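Local coordinates for protein AP endonuclease, family 2 (Brucella melitensis biovar Abortus, PDB 3NGF) that probably interconverts hydroxypyruvate and tartronate semialdehyde as a manganese-binding TIM-barrel isomerase of the hyi family, at residues 13-18 with 41-46; 65-70 with 105-110; 90-95 with 133-138. All coordinates share one frame; numbering follows the deposited sequence.

Contact 1: residues 13-18 with 41-46; sequences AANLST and EFLFPY. With GOL (glycerol), chain D.
The side chains of Asn15 and Glu41 cross at about a right angle at the C-terminal mouth of the barrel, amide and carboxylate planes 86° apart. Asn15 ND2 gives Glu41 OE2 a hydrogen bond of 2.9 Å that lies close to the amide plane but meets the oxygen on its anti side, 28° out of the carboxylate plane. With CG anti to the backbone N (chi1 -172°), the Asn15 amide lies across the Glu41 carboxylate, on the face of the sheet that both side chains share. OD1 accepts from Ser17 N (2.9 Å), an Asx turn, and also from Thr18 N, which extends it to an Asx motif; the two donors come from opposite faces of the amide plane. Both ends of the amide are therefore fixed. The parallel backbones pair through Glu41 N to Ala14 O and Leu16 N to Glu41 O (2.8 Å). Beyond the strand, Ser17 OG accepts an almost straight bond from Leu43 N (2.9 Å) and also hydrogen-bonds O2 of a glycerol, probably from the crystallisation liquor. His209 hydrogen-bonds Glu41 OE1, while Gln211, a manganese ligand, donates to OE2. The Glu41 side chain, about 6 Å from the manganese ion at the nearest atoms, is thus a second-shell carboxylate whose charge probably helps to orient Gln211 and polarise His209.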
loop_
_atom_site.group_PDB
_atom_site.type_symbol
_atom_site.label_atom_id
_atom_site.label_comp_id
_atom_site.label_asym_id
_atom_site.label_seq_id
_atom_site.Cartn_x
_atom_site.Cartn_y
_atom_site.Cartn_z
ATOM N N ALA A 13 8.433 -7.149 1.710
ATOM C CA ALA A 13 7.421 -7.832 0.910
ATOM C C ALA A 13 7.626 -7.457 -0.555
ATOM O O ALA A 13 7.686 -6.266 -0.884
ATOM C CB ALA A 13 6.038 -7.386 1.337
ATOM N N ALA A 14 7.740 -8.451 -1.429
ATOM C CA ALA A 14 7.818 -8.208 -2.866
ATOM C C ALA A 14 6.458 -7.711 -3.358
ATOM O O ALA A 14 5.419 -8.254 -2.963
ATOM C CB ALA A 14 8.222 -9.492 -3.617
ATOM N N ASN A 15 6.446 -6.652 -4.152
ATOM C CA ASN A 15 5.215 -6.234 -4.831
ATOM C C ASN A 15 5.076 -6.968 -6.182
ATOM O O ASN A 15 5.831 -6.714 -7.130
ATOM C CB ASN A 15 5.152 -4.705 -4.997
ATOM C CG ASN A 15 3.817 -4.241 -5.515
ATOM O OD1 ASN A 15 3.406 -4.655 -6.593
ATOM N ND2 ASN A 15 3.113 -3.388 -4.740
ATOM N N LEU A 16 4.115 -7.887 -6.265
ATOM C CA LEU A 16 3.951 -8.741 -7.446
ATOM C C LEU A 16 3.227 -8.054 -8.608
ATOM O O LEU A 16 3.098 -8.654 -9.668
ATOM C CB LEU A 16 3.243 -10.050 -7.070
ATOM C CG LEU A 16 3.835 -10.822 -5.892
ATOM C CD1 LEU A 16 3.138 -12.194 -5.767
ATOM C CD2 LEU A 16 5.387 -11.048 -6.001
ATOM N N SER A 17 2.744 -6.821 -8.419
ATOM C CA SER A 17 2.192 -6.036 -9.506
ATOM C C SER A 17 3.341 -5.363 -10.264
ATOM O O SER A 17 3.288 -5.263 -11.491
ATOM C CB SER A 17 1.192 -4.971 -8.994
ATOM O OG SER A 17 0.033 -5.585 -8.401
ATOM N N THR A 18 4.370 -4.919 -9.542
ATOM C CA THR A 18 5.499 -4.183 -10.178
ATOM C C THR A 18 6.774 -5.016 -10.386
ATOM O O THR A 18 7.574 -4.714 -11.294
ATOM C CB THR A 18 5.852 -2.897 -9.405
ATOM O OG1 THR A 18 6.416 -3.209 -8.126
ATOM C CG2 THR A 18 4.611 -1.950 -9.261
ATOM N N GLU A 41 2.890 -8.338 -1.622
ATOM C CA GLU A 41 1.769 -7.402 -1.775
ATOM C C GLU A 41 1.471 -7.284 -3.255
ATOM O O GLU A 41 2.314 -7.635 -4.091
ATOM C CB GLU A 41 2.102 -6.039 -1.185
ATOM C CG GLU A 41 3.257 -5.292 -1.871
ATOM C CD GLU A 41 3.538 -3.938 -1.250
ATOM O OE1 GLU A 41 3.294 -3.765 -0.033
ATOM O OE2 GLU A 41 4.018 -3.039 -1.997
ATOM N N PHE A 42 0.309 -6.729 -3.588
ATOM C CA PHE A 42 -0.012 -6.395 -4.970
ATOM C C PHE A 42 -1.226 -5.488 -4.941
ATOM O O PHE A 42 -1.789 -5.283 -3.871
ATOM C CB PHE A 42 -0.244 -7.642 -5.873
ATOM C CG PHE A 42 -1.045 -8.730 -5.218
ATOM C CD1 PHE A 42 -2.405 -8.566 -5.003
ATOM C CD2 PHE A 42 -0.441 -9.898 -4.804
ATOM C CE1 PHE A 42 -3.161 -9.579 -4.375
ATOM C CE2 PHE A 42 -1.191 -10.907 -4.193
ATOM C CZ PHE A 42 -2.520 -10.758 -3.985
ATOM N N LEU A 43 -1.625 -4.909 -6.069
ATOM C CA LEU A 43 -2.742 -3.969 -6.040
ATOM C C LEU A 43 -4.085 -4.685 -5.954
ATOM O O LEU A 43 -4.807 -4.558 -4.950
ATOM C CB LEU A 43 -2.682 -3.031 -7.248
ATOM C CG LEU A 43 -1.658 -1.921 -7.028
ATOM C CD1 LEU A 43 -0.272 -2.439 -7.178
ATOM C CD2 LEU A 43 -1.910 -0.719 -7.956
ATOM N N PHE A 44 -4.405 -5.476 -6.977
ATOM C CA PHE A 44 -5.756 -6.033 -7.118
ATOM C C PHE A 44 -5.778 -7.525 -7.395
ATOM O O PHE A 44 -5.247 -7.973 -8.407
ATOM C CB PHE A 44 -6.538 -5.290 -8.222
ATOM C CG PHE A 44 -6.439 -3.787 -8.143
ATOM C CD1 PHE A 44 -7.034 -3.078 -7.106
ATOM C CD2 PHE A 44 -5.751 -3.067 -9.114
ATOM C CE1 PHE A 44 -6.956 -1.687 -7.036
ATOM C CE2 PHE A 44 -5.659 -1.684 -9.035
ATOM C CZ PHE A 44 -6.266 -0.993 -7.999
ATOM N N PRO A 45 -6.410 -8.305 -6.508
ATOM C CA PRO A 45 -6.555 -9.746 -6.748
ATOM C C PRO A 45 -7.839 -10.146 -7.486
ATOM O O PRO A 45 -8.064 -11.341 -7.721
ATOM C CB PRO A 45 -6.614 -10.298 -5.339
ATOM C CG PRO A 45 -7.312 -9.231 -4.581
ATOM C CD PRO A 45 -6.858 -7.929 -5.159
ATOM N N TYR A 46 -8.668 -9.173 -7.862
ATOM C CA TYR A 46 -10.078 -9.435 -8.146
ATOM C C TYR A 46 -10.328 -10.159 -9.465
ATOM O O TYR A 46 -11.433 -10.684 -9.661
ATOM C CB TYR A 46 -10.915 -8.142 -8.034
ATOM C CG TYR A 46 -10.688 -7.485 -6.690
ATOM C CD1 TYR A 46 -11.103 -8.106 -5.525
ATOM C CD2 TYR A 46 -9.983 -6.303 -6.574
ATOM C CE1 TYR A 46 -10.863 -7.574 -4.308
ATOM C CE2 TYR A 46 -9.740 -5.752 -5.347
ATOM C CZ TYR A 46 -10.158 -6.395 -4.206
ATOM O OH TYR A 46 -9.913 -5.861 -2.955
HETATM C C1 GOL D . -3.117 -6.845 -9.837
HETATM O O1 GOL D . -2.888 -5.459 -9.746
HETATM C C2 GOL D . -1.928 -7.659 -10.301
HETATM O O2 GOL D . -0.957 -6.819 -10.892
HETATM C C3 GOL D . -2.415 -8.760 -11.255
HETATM O O3 GOL D . -2.479 -8.273 -12.571
#

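Contact 2: residues 65-70 with 105-110; sequences VLFNMP and LDCRTL
One face of the Phe67 ring is covered by Leu110, whose CD2 stands 3.6 Å from the ring centroid in a CH-pi contact, 17° off the normal. The contact joins neighbouring parallel strands of the TIM barrel, 63-68 and the start of 109-111 with the loop that leads into it. Cys107 and Leu105 approach the same ring obliquely, with Cys107 CB 3.8 Å from Phe67 CE2 and Leu105 CD1 near that same carbon. The sulfur of Cys107 makes a slanted sulfur-aromatic contact. Phe67 points outward to the layer of helices, where Tyr101 of helix 88-104 also packs on it. A chi1 of 60° sets the ring beside Leu110, the two side chains running alongside each other in the same direction. On the inward side Leu66 CD1 meets Thr109 CG2 at 3.9 Å, and Leu66 also touches Gln211, a manganese ligand. No direct hydrogen bond joins the two segments, and Phe67 N and Thr109 O are buried without a partner. Carbon donors come close instead: Leu66 CA to Thr109 O, and Leu110 CA to Phe67 O at 3.4 Å. At the start of strand 109-111 one water bridges to the neighbouring strand, 2.8 Å from both Val65 O, to which it donates, and Thr109 OG1.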
loop_
_atom_site.group_PDB
_atom_site.type_symbol
_atom_site.label_atom_id
_atom_site.label_comp_id
_atom_site.label_asym_id
_atom_site.label_seq_id
_atom_site.Cartn_x
_atom_site.Cartn_y
_atom_site.Cartn_z
ATOM N N VAL A 65 0.652 -9.341 2.708
ATOM C CA VAL A 65 0.852 -8.184 3.597
ATOM C C VAL A 65 -0.149 -7.068 3.335
ATOM O O VAL A 65 -0.561 -6.361 4.274
ATOM C CB VAL A 65 2.289 -7.679 3.448
ATOM C CG1 VAL A 65 2.503 -6.381 4.166
ATOM C CG2 VAL A 65 3.278 -8.811 3.925
ATOM N N LEU A 66 -0.557 -6.915 2.082
ATOM C CA LEU A 66 -1.369 -5.761 1.666
ATOM C C LEU A 66 -1.991 -6.029 0.309
ATOM O O LEU A 66 -1.382 -6.680 -0.541
ATOM C CB LEU A 66 -0.485 -4.496 1.575
ATOM C CG LEU A 66 -1.190 -3.220 1.048
ATOM C CD1 LEU A 66 -1.949 -2.592 2.167
ATOM C CD2 LEU A 66 -0.191 -2.232 0.424
ATOM N N PHE A 67 -3.205 -5.529 0.102
ATOM C CA PHE A 67 -3.717 -5.256 -1.238
ATOM C C PHE A 67 -4.790 -4.163 -1.168
ATOM O O PHE A 67 -5.106 -3.644 -0.079
ATOM C CB PHE A 67 -4.193 -6.512 -1.985
ATOM C CG PHE A 67 -5.312 -7.265 -1.296
ATOM C CD1 PHE A 67 -6.649 -6.966 -1.602
ATOM C CD2 PHE A 67 -5.030 -8.234 -0.341
ATOM C CE1 PHE A 67 -7.706 -7.657 -0.974
ATOM C CE2 PHE A 67 -6.039 -8.933 0.273
ATOM C CZ PHE A 67 -7.380 -8.650 -0.035
ATOM N N ASN A 68 -5.246 -3.728 -2.330
ATOM C CA ASN A 68 -6.198 -2.610 -2.394
ATOM C C ASN A 68 -7.620 -3.091 -2.524
ATOM O O ASN A 68 -7.895 -4.121 -3.148
ATOM C CB ASN A 68 -5.913 -1.711 -3.592
ATOM C CG ASN A 68 -4.564 -1.070 -3.559
ATOM O OD1 ASN A 68 -3.782 -1.274 -2.643
ATOM N ND2 ASN A 68 -4.271 -0.263 -4.597
ATOM N N MET A 69 -8.547 -2.301 -1.992
ATOM C CA MET A 69 -9.959 -2.499 -2.285
ATOM C C MET A 69 -10.243 -2.197 -3.778
ATOM O O MET A 69 -9.449 -1.518 -4.438
ATOM C CB MET A 69 -10.802 -1.605 -1.373
ATOM C CG MET A 69 -10.555 -1.835 0.115
ATOM S SD MET A 69 -11.745 -0.950 1.103
ATOM C CE MET A 69 -11.423 -1.623 2.746
ATOM N N PRO A 70 -11.372 -2.688 -4.315
ATOM C CA PRO A 70 -11.672 -2.425 -5.734
ATOM C C PRO A 70 -11.624 -0.911 -6.028
ATOM O O PRO A 70 -12.120 -0.104 -5.222
ATOM C CB PRO A 70 -13.078 -2.992 -5.905
ATOM C CG PRO A 70 -13.196 -4.046 -4.865
ATOM C CD PRO A 70 -12.357 -3.597 -3.702
ATOM N N LEU A 105 -7.074 -14.839 2.147
ATOM C CA LEU A 105 -5.632 -14.693 2.115
ATOM C C LEU A 105 -4.989 -14.411 3.487
ATOM O O LEU A 105 -3.768 -14.201 3.560
ATOM C CB LEU A 105 -5.252 -13.559 1.145
ATOM C CG LEU A 105 -5.840 -13.614 -0.264
ATOM C CD1 LEU A 105 -5.192 -12.549 -1.159
ATOM C CD2 LEU A 105 -5.745 -14.976 -0.878
ATOM N N ASP A 106 -5.797 -14.445 4.556
ATOM C CA ASP A 106 -5.383 -14.052 5.912
ATOM C C ASP A 106 -4.593 -12.715 5.913
ATOM O O ASP A 106 -3.528 -12.599 6.548
ATOM C CB ASP A 106 -4.579 -15.184 6.545
ATOM C CG ASP A 106 -4.299 -14.975 8.036
ATOM O OD1 ASP A 106 -5.071 -14.287 8.730
ATOM O OD2 ASP A 106 -3.275 -15.528 8.517
ATOM N N CYS A 107 -5.119 -11.725 5.195
ATOM C CA CYS A 107 -4.471 -10.419 5.064
ATOM C C CYS A 107 -5.112 -9.490 6.070
ATOM O O CYS A 107 -6.356 -9.431 6.166
ATOM C CB CYS A 107 -4.642 -9.869 3.659
ATOM S SG CYS A 107 -3.784 -8.294 3.376
ATOM N N ARG A 108 -4.260 -8.800 6.830
ATOM C CA ARG A 108 -4.643 -7.953 7.950
ATOM C C ARG A 108 -4.714 -6.451 7.605
ATOM O O ARG A 108 -5.085 -5.636 8.459
ATOM C CB ARG A 108 -3.636 -8.158 9.095
ATOM C CG ARG A 108 -3.371 -9.640 9.454
ATOM C CD ARG A 108 -4.658 -10.316 9.874
ATOM N NE ARG A 108 -4.503 -11.740 10.193
ATOM C CZ ARG A 108 -3.925 -12.218 11.294
ATOM N NH1 ARG A 108 -3.422 -11.401 12.211
ATOM N NH2 ARG A 108 -3.869 -13.526 11.485
ATOM N N THR A 109 -4.362 -6.086 6.371
ATOM C CA THR A 109 -4.203 -4.665 5.988
ATOM C C THR A 109 -4.692 -4.429 4.557
ATOM O O THR A 109 -4.284 -5.135 3.651
ATOM C CB THR A 109 -2.727 -4.212 6.125
ATOM O OG1 THR A 109 -2.196 -4.655 7.374
ATOM C CG2 THR A 109 -2.608 -2.687 6.007
ATOM N N LEU A 110 -5.573 -3.443 4.377
ATOM C CA LEU A 110 -6.164 -3.137 3.081
ATOM C C LEU A 110 -6.044 -1.647 2.827
ATOM O O LEU A 110 -6.295 -0.850 3.746
ATOM C CB LEU A 110 -7.637 -3.514 3.038
ATOM C CG LEU A 110 -7.951 -4.991 3.214
ATOM C CD1 LEU A 110 -9.468 -5.184 3.419
ATOM C CD2 LEU A 110 -7.464 -5.736 1.983
HETATM O O HOH W 1 -0.514 -6.827 6.996
#

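Contact 3: residues 90-95 with 133-138; sequences EFRDNV and FRYAAD
Tyr135 and Arg92 bury the most surface where helices 88-104 and 122-140 pack side by side, and they do so by laying the arginine over one face of the phenol ring. Arg92 CG sits almost directly above the ring centre, 3.6 Å from the centroid, a clear CH-pi contact. The chain, extended from CG to NE, crosses the ring obliquely and brings the guanidinium over the rim at CD1. There Tyr135 CD1 lies 3.3 Å from Arg92 NH1 and over the centre of one guanidinium face. The two planes are inclined by 31°, so the two groups are not parallel. Tyr135 reaches the other helix because its CG is anti to the backbone N (chi1 176°), and the ring then stands between the helices with its CE2 edge turned to Val95 CB at 4.2 Å.

Phe91 contributes the next largest share. Its ring meets the methyl of Ala136 at the edge, CE2 to CB 4.2 Å, and Val95 CG2 reaches the same methyl, so Ala136 CB is touched from two residues of successive helical turns. No hydrogen bond crosses this interface. The nearest backbone approach falls at the small Ala136, 6.5 Å between Val95 CA and Ala136 CA, while the larger Arg92 and Tyr135 occupy the outer, partly exposed side.

The segment axes come within 10.2 Å and run nearly parallel, at -22°, as expected of successive helices in a TIM barrel. Strand 109-111 and its flanking loops lie between the two helices in the chain. The Phe133 ring packs against strands 146-149 and 180-185, and Arg134 hydrogen-bonds backbone oxygens at the end of helix 165-175, the next helix round the barrel.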
loop_
_atom_site.group_PDB
_atom_site.type_symbol
_atom_site.label_atom_id
_atom_site.label_comp_id
_atom_site.label_asym_id
_atom_site.label_seq_id
_atom_site.Cartn_x
_atom_site.Cartn_y
_atom_site.Cartn_z
ATOM N N GLU A 90 -21.665 1.936 -3.565
ATOM C CA GLU A 90 -20.619 1.273 -4.342
ATOM C C GLU A 90 -19.369 0.980 -3.501
ATOM O O GLU A 90 -18.865 -0.148 -3.465
ATOM C CB GLU A 90 -20.242 2.140 -5.542
ATOM C CG GLU A 90 -19.274 1.479 -6.498
ATOM C CD GLU A 90 -18.843 2.412 -7.624
ATOM O OE1 GLU A 90 -19.463 3.511 -7.774
ATOM O OE2 GLU A 90 -17.910 2.021 -8.368
ATOM N N PHE A 91 -18.882 1.993 -2.793
ATOM C CA PHE A 91 -17.757 1.794 -1.897
ATOM C C PHE A 91 -18.033 0.698 -0.843
ATOM O O PHE A 91 -17.175 -0.182 -0.611
ATOM C CB PHE A 91 -17.344 3.098 -1.208
ATOM C CG PHE A 91 -16.162 2.916 -0.292
ATOM C CD1 PHE A 91 -14.860 2.994 -0.784
ATOM C CD2 PHE A 91 -16.359 2.598 1.046
ATOM C CE1 PHE A 91 -13.758 2.768 0.071
ATOM C CE2 PHE A 91 -15.305 2.378 1.895
ATOM C CZ PHE A 91 -13.988 2.453 1.401
ATOM N N ARG A 92 -19.209 0.753 -0.230
ATOM C CA ARG A 92 -19.631 -0.224 0.783
ATOM C C ARG A 92 -19.703 -1.646 0.238
ATOM O O ARG A 92 -19.196 -2.598 0.868
ATOM C CB ARG A 92 -20.969 0.166 1.401
ATOM C CG ARG A 92 -20.864 1.450 2.237
ATOM C CD ARG A 92 -22.239 1.986 2.730
ATOM N NE ARG A 92 -21.982 3.064 3.677
ATOM C CZ ARG A 92 -22.480 3.179 4.898
ATOM N NH1 ARG A 92 -23.393 2.322 5.365
ATOM N NH2 ARG A 92 -22.078 4.196 5.651
ATOM N N ASP A 93 -20.272 -1.785 -0.945
ATOM C CA ASP A 93 -20.311 -3.083 -1.599
ATOM C C ASP A 93 -18.897 -3.595 -1.909
ATOM O O ASP A 93 -18.618 -4.781 -1.791
ATOM C CB ASP A 93 -21.155 -3.032 -2.869
ATOM C CG ASP A 93 -22.613 -2.794 -2.588
ATOM O OD1 ASP A 93 -23.064 -2.993 -1.433
ATOM O OD2 ASP A 93 -23.308 -2.420 -3.543
ATOM N N ASN A 94 -17.999 -2.687 -2.264
ATOM C CA ASN A 94 -16.596 -3.052 -2.554
ATOM C C ASN A 94 -15.831 -3.477 -1.302
ATOM O O ASN A 94 -14.880 -4.282 -1.362
ATOM C CB ASN A 94 -15.905 -1.884 -3.258
ATOM C CG ASN A 94 -16.301 -1.767 -4.737
ATOM O OD1 ASN A 94 -16.825 -2.708 -5.335
ATOM N ND2 ASN A 94 -15.984 -0.617 -5.346
ATOM N N VAL A 95 -16.244 -2.984 -0.142
ATOM C CA VAL A 95 -15.656 -3.450 1.103
ATOM C C VAL A 95 -15.926 -4.931 1.341
ATOM O O VAL A 95 -15.032 -5.646 1.799
ATOM C CB VAL A 95 -16.119 -2.617 2.321
ATOM C CG1 VAL A 95 -15.588 -3.242 3.669
ATOM C CG2 VAL A 95 -15.637 -1.200 2.165
ATOM N N PHE A 133 -14.459 5.637 5.254
ATOM C CA PHE A 133 -13.412 5.062 6.111
ATOM C C PHE A 133 -13.993 4.583 7.428
ATOM O O PHE A 133 -13.601 3.547 7.926
ATOM C CB PHE A 133 -12.237 6.048 6.291
ATOM C CG PHE A 133 -11.119 5.808 5.294
ATOM C CD1 PHE A 133 -11.287 6.065 3.934
ATOM C CD2 PHE A 133 -9.935 5.250 5.709
ATOM C CE1 PHE A 133 -10.279 5.787 3.015
ATOM C CE2 PHE A 133 -8.924 4.989 4.817
ATOM C CZ PHE A 133 -9.090 5.241 3.465
ATOM N N ARG A 134 -14.942 5.313 8.005
ATOM C CA ARG A 134 -15.602 4.803 9.214
ATOM C C ARG A 134 -16.357 3.498 8.963
ATOM O O ARG A 134 -16.285 2.566 9.800
ATOM C CB ARG A 134 -16.557 5.836 9.801
ATOM C CG ARG A 134 -15.865 6.946 10.525
ATOM C CD ARG A 134 -16.842 8.011 11.021
ATOM N NE ARG A 134 -16.123 9.079 11.712
ATOM C CZ ARG A 134 -16.650 10.242 12.084
ATOM N NH1 ARG A 134 -17.931 10.543 11.815
ATOM N NH2 ARG A 134 -15.894 11.127 12.707
ATOM N N TYR A 135 -17.083 3.427 7.840
ATOM C CA TYR A 135 -17.817 2.207 7.472
ATOM C C TYR A 135 -16.822 1.057 7.310
ATOM O O TYR A 135 -17.004 -0.020 7.865
ATOM C CB TYR A 135 -18.613 2.371 6.181
ATOM C CG TYR A 135 -19.300 1.089 5.752
ATOM C CD1 TYR A 135 -20.572 0.752 6.247
ATOM C CD2 TYR A 135 -18.677 0.201 4.884
ATOM C CE1 TYR A 135 -21.189 -0.423 5.871
ATOM C CE2 TYR A 135 -19.280 -0.964 4.513
ATOM C CZ TYR A 135 -20.535 -1.288 5.011
ATOM O OH TYR A 135 -21.115 -2.471 4.622
ATOM N N ALA A 136 -15.742 1.295 6.575
ATOM C CA ALA A 136 -14.767 0.238 6.339
ATOM C C ALA A 136 -14.147 -0.234 7.664
ATOM O O ALA A 136 -13.962 -1.424 7.880
ATOM C CB ALA A 136 -13.665 0.742 5.373
ATOM N N ALA A 137 -13.805 0.725 8.524
ATOM C CA ALA A 137 -13.200 0.433 9.819
ATOM C C ALA A 137 -14.137 -0.446 10.601
ATOM O O ALA A 137 -13.719 -1.420 11.190
ATOM C CB ALA A 137 -12.892 1.737 10.594
ATOM N N ASP A 138 -15.421 -0.104 10.585
ATOM C CA ASP A 138 -16.406 -0.826 11.410
ATOM C C ASP A 138 -16.636 -2.250 10.925
ATOM O O ASP A 138 -16.873 -3.171 11.739
ATOM C CB ASP A 138 -17.716 -0.047 11.446
ATOM C CG ASP A 138 -17.633 1.258 12.264
ATOM O OD1 ASP A 138 -16.678 1.479 13.042
ATOM O OD2 ASP A 138 -18.576 2.062 12.131
#

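In the fold
Contacts 1 and 2 lie in the barrel wall, their centres 10 Å apart, and share its sheet; contact 3 is in the outer helical layer, its centre about 17 Å from that of the chain. Polar bonding dominates contact 1, near the manganese site, whereas contact 2 relies on apolar packing and a bridging water, and contact 3 on packing and a CH-pi contact between arginine and tyrosine reaching the partly exposed surface. The first two are joined directly by Leu43 O with Asn68 N and Tyr46 OH with Asn68 O, both probable hydrogen bonds. Met69 connects contact 2 to contact 3, touching Phe91, Val95 and Ala136. Helix 88-104 follows strand 63-68 and precedes strand 109-111, completing a beta-alpha-beta unit.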